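Local coordinates for protein ralf, proline/betaine transporter (Legionella pneumophila, PDB 4D7Q) that probably acts as a guanine-nucleotide exchange factor through its Sec7 domain, here fused to the capping domain of a related Rickettsia effector, at residues K220-L225 and V282-I287; Q227-E230 and N234-N237. The protein carries 2 engineered substitutions. One frame throughout, in Å; residues are numbered along the deposited sequence.

In the fold
Both contacts lie in the capping domain of the chimera, the part taken from Rickettsia RalF, and share helix 220-230. Contact 1 sets the first half of that helix against the end of strand 277-283 in the antiparallel sheet; contact 2 sets its last turn against the chain that leaves it, and is nested inside the loop that contact 1 closes. Their centres are 11 Å apart and they touch: L225 CD1 packs on I235 CG2 at 3.8 Å, V282 CG1 on L229 CD1 at 4.0 Å, and K284 NZ forms a salt bridge with E230 OE2 at 3.1 Å. The centres of contacts 1 and 2 lie about 19 and 25 Å from that of the chain.

Contact 1. Residues K220-L225 and V282-I287; sequences KTFKQL and VYKPSI
Between K220-L225 and V282-I287 the closest pair is L225 and V282, with L225 CD2 4.1 Å from V282 CG2. The two side chains run past each other in opposite directions, one methyl branch of each lying beside the other. V282 offers a methyl to each of two helix residues: CG2, beside its own backbone N, meets L225, while CG1, anti to that N (chi1 177°), approaches F222 CE1 at 4.4 Å. A beta-branched residue suits this strand position because its two methyls diverge straight from CB. F222 reaches the strand from one helical turn before L225, its ring swung out anti to the backbone N (chi1 -172°), and it meets V282 obliquely. All three residues are buried.

This is helix-on-sheet packing in the capping domain: apolar side chains from one side of the helix rest on the antiparallel sheet. F222 also touches I299 of strand 297-303 and L225 touches V268 of strand 264-271, so the helix spans the strands on both sides of 277-283. Y283, next along the strand, points its side chain away from the helix, as alternation in a strand requires.

K284, where the strand has ended, is partly exposed and gives the contact less area than V282 does. Its CD lies 4.3 Å from F222 CZ, again obliquely to the ring. A lysine fits such a margin: its methylene chain adjoins the aromatic group while NZ continues to a hydrogen bond with N226 OD1. Farther out, S286 OG donates to K284 O across 3.0 Å, tilted 26° from the carbonyl plane.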
ATOM      1  N   LYS A 220       1.500 -19.851  17.995  1.00 35.73           N
ATOM      2  CA  LYS A 220       2.759 -19.919  18.766  1.00 36.18           C
ATOM      3  C   LYS A 220       3.910 -19.177  18.106  1.00 39.61           C
ATOM      4  O   LYS A 220       4.707 -18.551  18.816  1.00 40.02           O
ATOM      5  CB  LYS A 220       3.158 -21.368  19.122  1.00 39.22           C
ATOM      6  CG  LYS A 220       4.188 -21.458  20.253  1.00 55.97           C
ATOM      7  CD  LYS A 220       4.510 -22.905  20.655  1.00 64.56           C
ATOM      8  CE  LYS A 220       5.830 -23.408  20.112  1.00 66.13           C
ATOM      9  NZ  LYS A 220       6.994 -22.837  20.838  1.00 69.29           N
ATOM     10  N   THR A 221       3.992 -19.217  16.758  1.00 35.01           N
ATOM     11  CA  THR A 221       5.022 -18.488  16.009  1.00 34.41           C
ATOM     12  C   THR A 221       4.783 -16.971  16.109  1.00 36.68           C
ATOM     13  O   THR A 221       5.731 -16.207  16.322  1.00 35.25           O
ATOM     14  CB  THR A 221       5.110 -18.974  14.555  1.00 38.36           C
ATOM     15  OG1 THR A 221       5.083 -20.400  14.548  1.00 40.06           O
ATOM     16  CG2 THR A 221       6.383 -18.481  13.852  1.00 33.12           C
ATOM     17  N   PHE A 222       3.521 -16.540  15.960  1.00 32.90           N
ATOM     18  CA  PHE A 222       3.198 -15.124  16.088  1.00 32.19           C
ATOM     19  C   PHE A 222       3.379 -14.661  17.537  1.00 37.67           C
ATOM     20  O   PHE A 222       3.893 -13.556  17.748  1.00 37.04           O
ATOM     21  CB  PHE A 222       1.794 -14.806  15.577  1.00 33.53           C
ATOM     22  CG  PHE A 222       1.502 -13.325  15.508  1.00 34.25           C
ATOM     23  CD1 PHE A 222       2.051 -12.537  14.500  1.00 35.78           C
ATOM     24  CD2 PHE A 222       0.658 -12.723  16.434  1.00 36.10           C
ATOM     25  CE1 PHE A 222       1.760 -11.174  14.424  1.00 36.93           C
ATOM     26  CE2 PHE A 222       0.365 -11.356  16.354  1.00 38.06           C
ATOM     27  CZ  PHE A 222       0.919 -10.590  15.355  1.00 35.93           C
ATOM     28  N   LYS A 223       2.998 -15.515  18.531  1.00 34.71           N
ATOM     29  CA  LYS A 223       3.173 -15.219  19.964  1.00 34.74           C
ATOM     30  C   LYS A 223       4.638 -14.846  20.245  1.00 39.58           C
ATOM     31  O   LYS A 223       4.907 -13.821  20.865  1.00 39.54           O
ATOM     32  CB  LYS A 223       2.773 -16.424  20.836  1.00 37.04           C
ATOM     33  CG  LYS A 223       2.954 -16.170  22.340  1.00 40.55           C
ATOM     34  CD  LYS A 223       3.192 -17.446  23.137  1.00 54.48           C
ATOM     35  CE  LYS A 223       1.919 -18.055  23.671  1.00 67.56           C
ATOM     36  NZ  LYS A 223       2.170 -19.363  24.329  1.00 71.80           N
ATOM     37  N   GLN A 224       5.571 -15.676  19.754  1.00 37.11           N
ATOM     38  CA  GLN A 224       7.008 -15.495  19.928  1.00 37.19           C
ATOM     39  C   GLN A 224       7.517 -14.251  19.198  1.00 40.54           C
ATOM     40  O   GLN A 224       8.204 -13.430  19.807  1.00 39.28           O
ATOM     41  CB  GLN A 224       7.757 -16.760  19.501  1.00 38.91           C
ATOM     42  CG  GLN A 224       7.529 -17.925  20.455  1.00 46.39           C
ATOM     43  CD  GLN A 224       8.268 -19.147  20.011  1.00 56.36           C
ATOM     44  OE1 GLN A 224       7.786 -19.933  19.192  1.00 55.62           O
ATOM     45  NE2 GLN A 224       9.474 -19.313  20.516  1.00 43.64           N
ATOM     46  N   LEU A 225       7.127 -14.080  17.922  1.00 37.43           N
ATOM     47  CA  LEU A 225       7.511 -12.917  17.130  1.00 37.23           C
ATOM     48  C   LEU A 225       7.060 -11.629  17.801  1.00 42.23           C
ATOM     49  O   LEU A 225       7.877 -10.734  18.006  1.00 42.22           O
ATOM     50  CB  LEU A 225       6.969 -13.025  15.688  1.00 36.67           C
ATOM     51  CG  LEU A 225       7.200 -11.827  14.760  1.00 40.52           C
ATOM     52  CD1 LEU A 225       8.696 -11.538  14.557  1.00 41.01           C
ATOM     53  CD2 LEU A 225       6.506 -12.035  13.438  1.00 39.53           C
ATOM     54  N   VAL A 282       4.257  -6.796   9.574  1.00 22.69           N
ATOM     55  CA  VAL A 282       3.473  -6.982  10.803  1.00 21.81           C
ATOM     56  C   VAL A 282       2.519  -5.785  11.007  1.00 25.32           C
ATOM     57  O   VAL A 282       2.965  -4.635  11.073  1.00 24.01           O
ATOM     58  CB  VAL A 282       4.371  -7.204  12.064  1.00 24.99           C
ATOM     59  CG1 VAL A 282       3.517  -7.318  13.348  1.00 24.47           C
ATOM     60  CG2 VAL A 282       5.272  -8.443  11.906  1.00 24.44           C
ATOM     61  N   TYR A 283       1.226  -6.095  11.175  1.00 21.52           N
ATOM     62  CA  TYR A 283       0.139  -5.148  11.427  1.00 20.54           C
ATOM     63  C   TYR A 283      -0.627  -5.541  12.636  1.00 27.66           C
ATOM     64  O   TYR A 283      -1.047  -6.693  12.763  1.00 30.27           O
ATOM     65  CB  TYR A 283      -0.848  -5.102  10.254  1.00 20.90           C
ATOM     66  CG  TYR A 283      -0.221  -4.638   8.966  1.00 22.65           C
ATOM     67  CD1 TYR A 283       0.490  -5.524   8.153  1.00 23.92           C
ATOM     68  CD2 TYR A 283      -0.312  -3.310   8.565  1.00 22.38           C
ATOM     69  CE1 TYR A 283       1.112  -5.089   6.989  1.00 22.27           C
ATOM     70  CE2 TYR A 283       0.265  -2.877   7.379  1.00 22.86           C
ATOM     71  CZ  TYR A 283       0.966  -3.774   6.588  1.00 27.18           C
ATOM     72  OH  TYR A 283       1.569  -3.335   5.442  1.00 27.08           O
ATOM     73  N   LYS A 284      -0.837  -4.594  13.527  1.00 24.16           N
ATOM     74  CA  LYS A 284      -1.635  -4.835  14.727  1.00 24.44           C
ATOM     75  C   LYS A 284      -2.552  -3.612  14.936  1.00 26.45           C
ATOM     76  O   LYS A 284      -2.091  -2.483  14.679  1.00 23.75           O
ATOM     77  CB  LYS A 284      -0.745  -5.068  15.967  1.00 27.26           C
ATOM     78  CG  LYS A 284       0.097  -6.357  15.923  1.00 30.94           C
ATOM     79  CD  LYS A 284       0.580  -6.811  17.299  1.00 45.37           C
ATOM     80  CE  LYS A 284       1.583  -5.864  17.914  1.00 63.76           C
ATOM     81  NZ  LYS A 284       1.650  -6.019  19.393  1.00 77.63           N
ATOM     82  N   PRO A 285      -3.832  -3.814  15.354  1.00 22.68           N
ATOM     83  CA  PRO A 285      -4.729  -2.659  15.618  1.00 23.17           C
ATOM     84  C   PRO A 285      -4.049  -1.554  16.418  1.00 27.39           C
ATOM     85  O   PRO A 285      -3.396  -1.811  17.428  1.00 27.17           O
ATOM     86  CB  PRO A 285      -5.905  -3.287  16.390  1.00 24.61           C
ATOM     87  CG  PRO A 285      -5.961  -4.663  15.851  1.00 27.79           C
ATOM     88  CD  PRO A 285      -4.519  -5.086  15.675  1.00 23.63           C
ATOM     89  N   SER A 286      -4.151  -0.344  15.903  1.00 23.27           N
ATOM     90  CA  SER A 286      -3.524   0.807  16.481  1.00 22.63           C
ATOM     91  C   SER A 286      -4.519   1.960  16.654  1.00 24.62           C
ATOM     92  O   SER A 286      -5.624   1.870  16.254  1.00 23.41           O
ATOM     93  CB  SER A 286      -2.360   1.237  15.595  1.00 24.40           C
ATOM     94  OG  SER A 286      -1.358   0.279  15.589  1.00 31.06           O
ATOM     95  N   ILE A 287      -4.076   3.045  17.248  1.00 21.06           N
ATOM     96  CA  ILE A 287      -4.945   4.148  17.543  1.00 20.95           C
ATOM     97  C   ILE A 287      -5.772   4.673  16.354  1.00 24.71           C
ATOM     98  O   ILE A 287      -6.927   4.834  16.484  1.00 24.30           O
ATOM     99  CB  ILE A 287      -4.242   5.280  18.313  1.00 22.24           C
ATOM    100  CG1 ILE A 287      -5.275   6.256  18.876  1.00 22.16           C
ATOM    101  CG2 ILE A 287      -3.207   5.972  17.457  1.00 20.48           C
ATOM    102  CD1 ILE A 287      -4.749   7.294  19.813  1.00 18.31           C
TER

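Contact 2. Residues Q227-E230 and N234-N237; sequences QFLE and NIQN
F228 turns one face of its ring to the backbone of N234-Q236, and every atom of its side chain has a neighbour there. F228 CB begins with an apolar contact, 4.0 Å from I235 CG1. CG, anti to the carbonyl carbon (chi1 -65°), carries the ring toward the returning chain and lies near both N234 O and I235 CA. Over the same face, N234 O lies 3.4 Å from F228 CD1 and also near CE1. Toward CD2 sits I235 CA, whose C-H makes a CH-pi contact, 4.2 Å from the F228 ring centroid and 24° off its normal. F228 CE2 comes to 3.6 Å from Q236 N, which stands above the ring plane toward its rim. At the far end F228 CZ meets Q236 CB at 3.8 Å. The Q236 side chain crosses the phenylalanine at about a right angle, its amide plane 56° from the ring, and brings OE1 to 3.9 Å from F228 CE1.

A broad, flat phenylalanine suits this place, since it can cover three successive residues of irregular chain. Beside it L229 CD2 packs on I235 CD1 at 3.9 Å, and both residues also touch F251 of strand 248-252, where branched aliphatic groups suit the apolar surroundings. The arrangement is that of a helix followed by a tight reversal in the capping domain, the extended chain folding back over an aromatic residue of the last helical turn.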
ATOM      1  N   GLN A 227       6.304 -11.136  21.002  1.00 40.66           N
ATOM      2  CA  GLN A 227       7.043 -10.968  22.264  1.00 40.51           C
ATOM      3  C   GLN A 227       8.361 -10.210  22.025  1.00 45.38           C
ATOM      4  O   GLN A 227       8.693  -9.330  22.817  1.00 46.22           O
ATOM      5  CB  GLN A 227       7.328 -12.318  22.929  1.00 42.32           C
ATOM      6  CG  GLN A 227       6.158 -12.854  23.743  1.00 63.81           C
ATOM      7  CD  GLN A 227       6.339 -14.274  24.235  1.00 83.86           C
ATOM      8  OE1 GLN A 227       7.300 -14.979  23.888  1.00 80.58           O
ATOM      9  NE2 GLN A 227       5.401 -14.730  25.059  1.00 71.61           N
ATOM     10  N   PHE A 228       9.095 -10.525  20.927  1.00 41.31           N
ATOM     11  CA  PHE A 228      10.338  -9.814  20.597  1.00 40.44           C
ATOM     12  C   PHE A 228      10.046  -8.357  20.304  1.00 44.73           C
ATOM     13  O   PHE A 228      10.768  -7.482  20.777  1.00 44.48           O
ATOM     14  CB  PHE A 228      11.070 -10.444  19.401  1.00 41.06           C
ATOM     15  CG  PHE A 228      11.594 -11.842  19.618  1.00 41.77           C
ATOM     16  CD1 PHE A 228      12.468 -12.121  20.666  1.00 43.58           C
ATOM     17  CD2 PHE A 228      11.274 -12.865  18.732  1.00 42.26           C
ATOM     18  CE1 PHE A 228      12.945 -13.414  20.866  1.00 44.55           C
ATOM     19  CE2 PHE A 228      11.749 -14.156  18.933  1.00 44.82           C
ATOM     20  CZ  PHE A 228      12.587 -14.422  19.991  1.00 43.77           C
ATOM     21  N   LEU A 229       8.979  -8.101  19.534  1.00 42.84           N
ATOM     22  CA  LEU A 229       8.547  -6.751  19.172  1.00 42.13           C
ATOM     23  C   LEU A 229       8.131  -5.945  20.401  1.00 45.79           C
ATOM     24  O   LEU A 229       8.647  -4.850  20.601  1.00 46.34           O
ATOM     25  CB  LEU A 229       7.423  -6.788  18.115  1.00 41.80           C
ATOM     26  CG  LEU A 229       7.776  -7.402  16.741  1.00 45.92           C
ATOM     27  CD1 LEU A 229       6.669  -7.167  15.744  1.00 45.34           C
ATOM     28  CD2 LEU A 229       9.084  -6.859  16.196  1.00 45.84           C
ATOM     29  N   GLU A 230       7.340  -6.537  21.262  1.00 42.00           N
ATOM     30  CA  GLU A 230       6.885  -5.884  22.465  1.00 41.87           C
ATOM     31  C   GLU A 230       7.947  -5.607  23.554  1.00 46.45           C
ATOM     32  O   GLU A 230       7.811  -4.628  24.241  1.00 45.33           O
ATOM     33  CB  GLU A 230       5.695  -6.640  23.056  1.00 43.45           C
ATOM     34  CG  GLU A 230       4.374  -6.320  22.377  1.00 56.36           C
ATOM     35  CD  GLU A 230       3.215  -7.167  22.844  1.00 82.37           C
ATOM     36  OE1 GLU A 230       3.386  -7.915  23.808  1.00 86.84           O
ATOM     37  OE2 GLU A 230       2.126  -7.089  22.257  1.00 72.63           O
ATOM     38  N   ASN A 234      15.954  -8.467  19.980  1.00 37.91           N
ATOM     39  CA  ASN A 234      16.309  -8.944  18.638  1.00 37.00           C
ATOM     40  C   ASN A 234      15.474 -10.183  18.313  1.00 39.89           C
ATOM     41  O   ASN A 234      15.292 -11.055  19.174  1.00 39.65           O
ATOM     42  CB  ASN A 234      17.785  -9.326  18.567  1.00 37.86           C
ATOM     43  CG  ASN A 234      18.756  -8.175  18.628  1.00 55.68           C
ATOM     44  OD1 ASN A 234      18.525  -7.096  18.083  1.00 42.93           O
ATOM     45  ND2 ASN A 234      19.901  -8.411  19.244  1.00 51.11           N
ATOM     46  N   ILE A 235      14.960 -10.251  17.078  1.00 35.77           N
ATOM     47  CA  ILE A 235      14.153 -11.385  16.617  1.00 34.95           C
ATOM     48  C   ILE A 235      15.073 -12.584  16.366  1.00 38.51           C
ATOM     49  O   ILE A 235      16.045 -12.489  15.620  1.00 39.08           O
ATOM     50  CB  ILE A 235      13.265 -11.016  15.380  1.00 36.25           C
ATOM     51  CG1 ILE A 235      12.351  -9.831  15.703  1.00 35.09           C
ATOM     52  CG2 ILE A 235      12.448 -12.225  14.866  1.00 35.73           C
ATOM     53  CD1 ILE A 235      11.763  -9.129  14.527  1.00 34.22           C
ATOM     54  N   GLN A 236      14.779 -13.690  17.022  1.00 34.84           N
ATOM     55  CA  GLN A 236      15.529 -14.934  16.859  1.00 34.91           C
ATOM     56  C   GLN A 236      14.772 -15.875  15.895  1.00 36.51           C
ATOM     57  O   GLN A 236      13.605 -15.622  15.581  1.00 35.08           O
ATOM     58  CB  GLN A 236      15.793 -15.590  18.230  1.00 36.49           C
ATOM     59  CG  GLN A 236      16.881 -14.835  18.993  1.00 57.82           C
ATOM     60  CD  GLN A 236      17.140 -15.397  20.357  1.00 87.89           C
ATOM     61  OE1 GLN A 236      16.471 -15.046  21.333  1.00 89.16           O
ATOM     62  NE2 GLN A 236      18.154 -16.244  20.466  1.00 79.07           N
ATOM     63  N   ASN A 237      15.459 -16.923  15.392  1.00 32.45           N
ATOM     64  CA  ASN A 237      14.868 -17.927  14.518  1.00 30.80           C
ATOM     65  C   ASN A 237      13.926 -18.820  15.347  1.00 35.26           C
ATOM     66  O   ASN A 237      14.350 -19.765  16.003  1.00 35.95           O
ATOM     67  CB  ASN A 237      15.946 -18.718  13.775  1.00 27.94           C
ATOM     68  CG  ASN A 237      15.440 -19.813  12.851  1.00 42.33           C
ATOM     69  OD1 ASN A 237      14.240 -20.022  12.667  1.00 34.64           O
ATOM     70  ND2 ASN A 237      16.355 -20.540  12.234  1.00 34.74           N
TER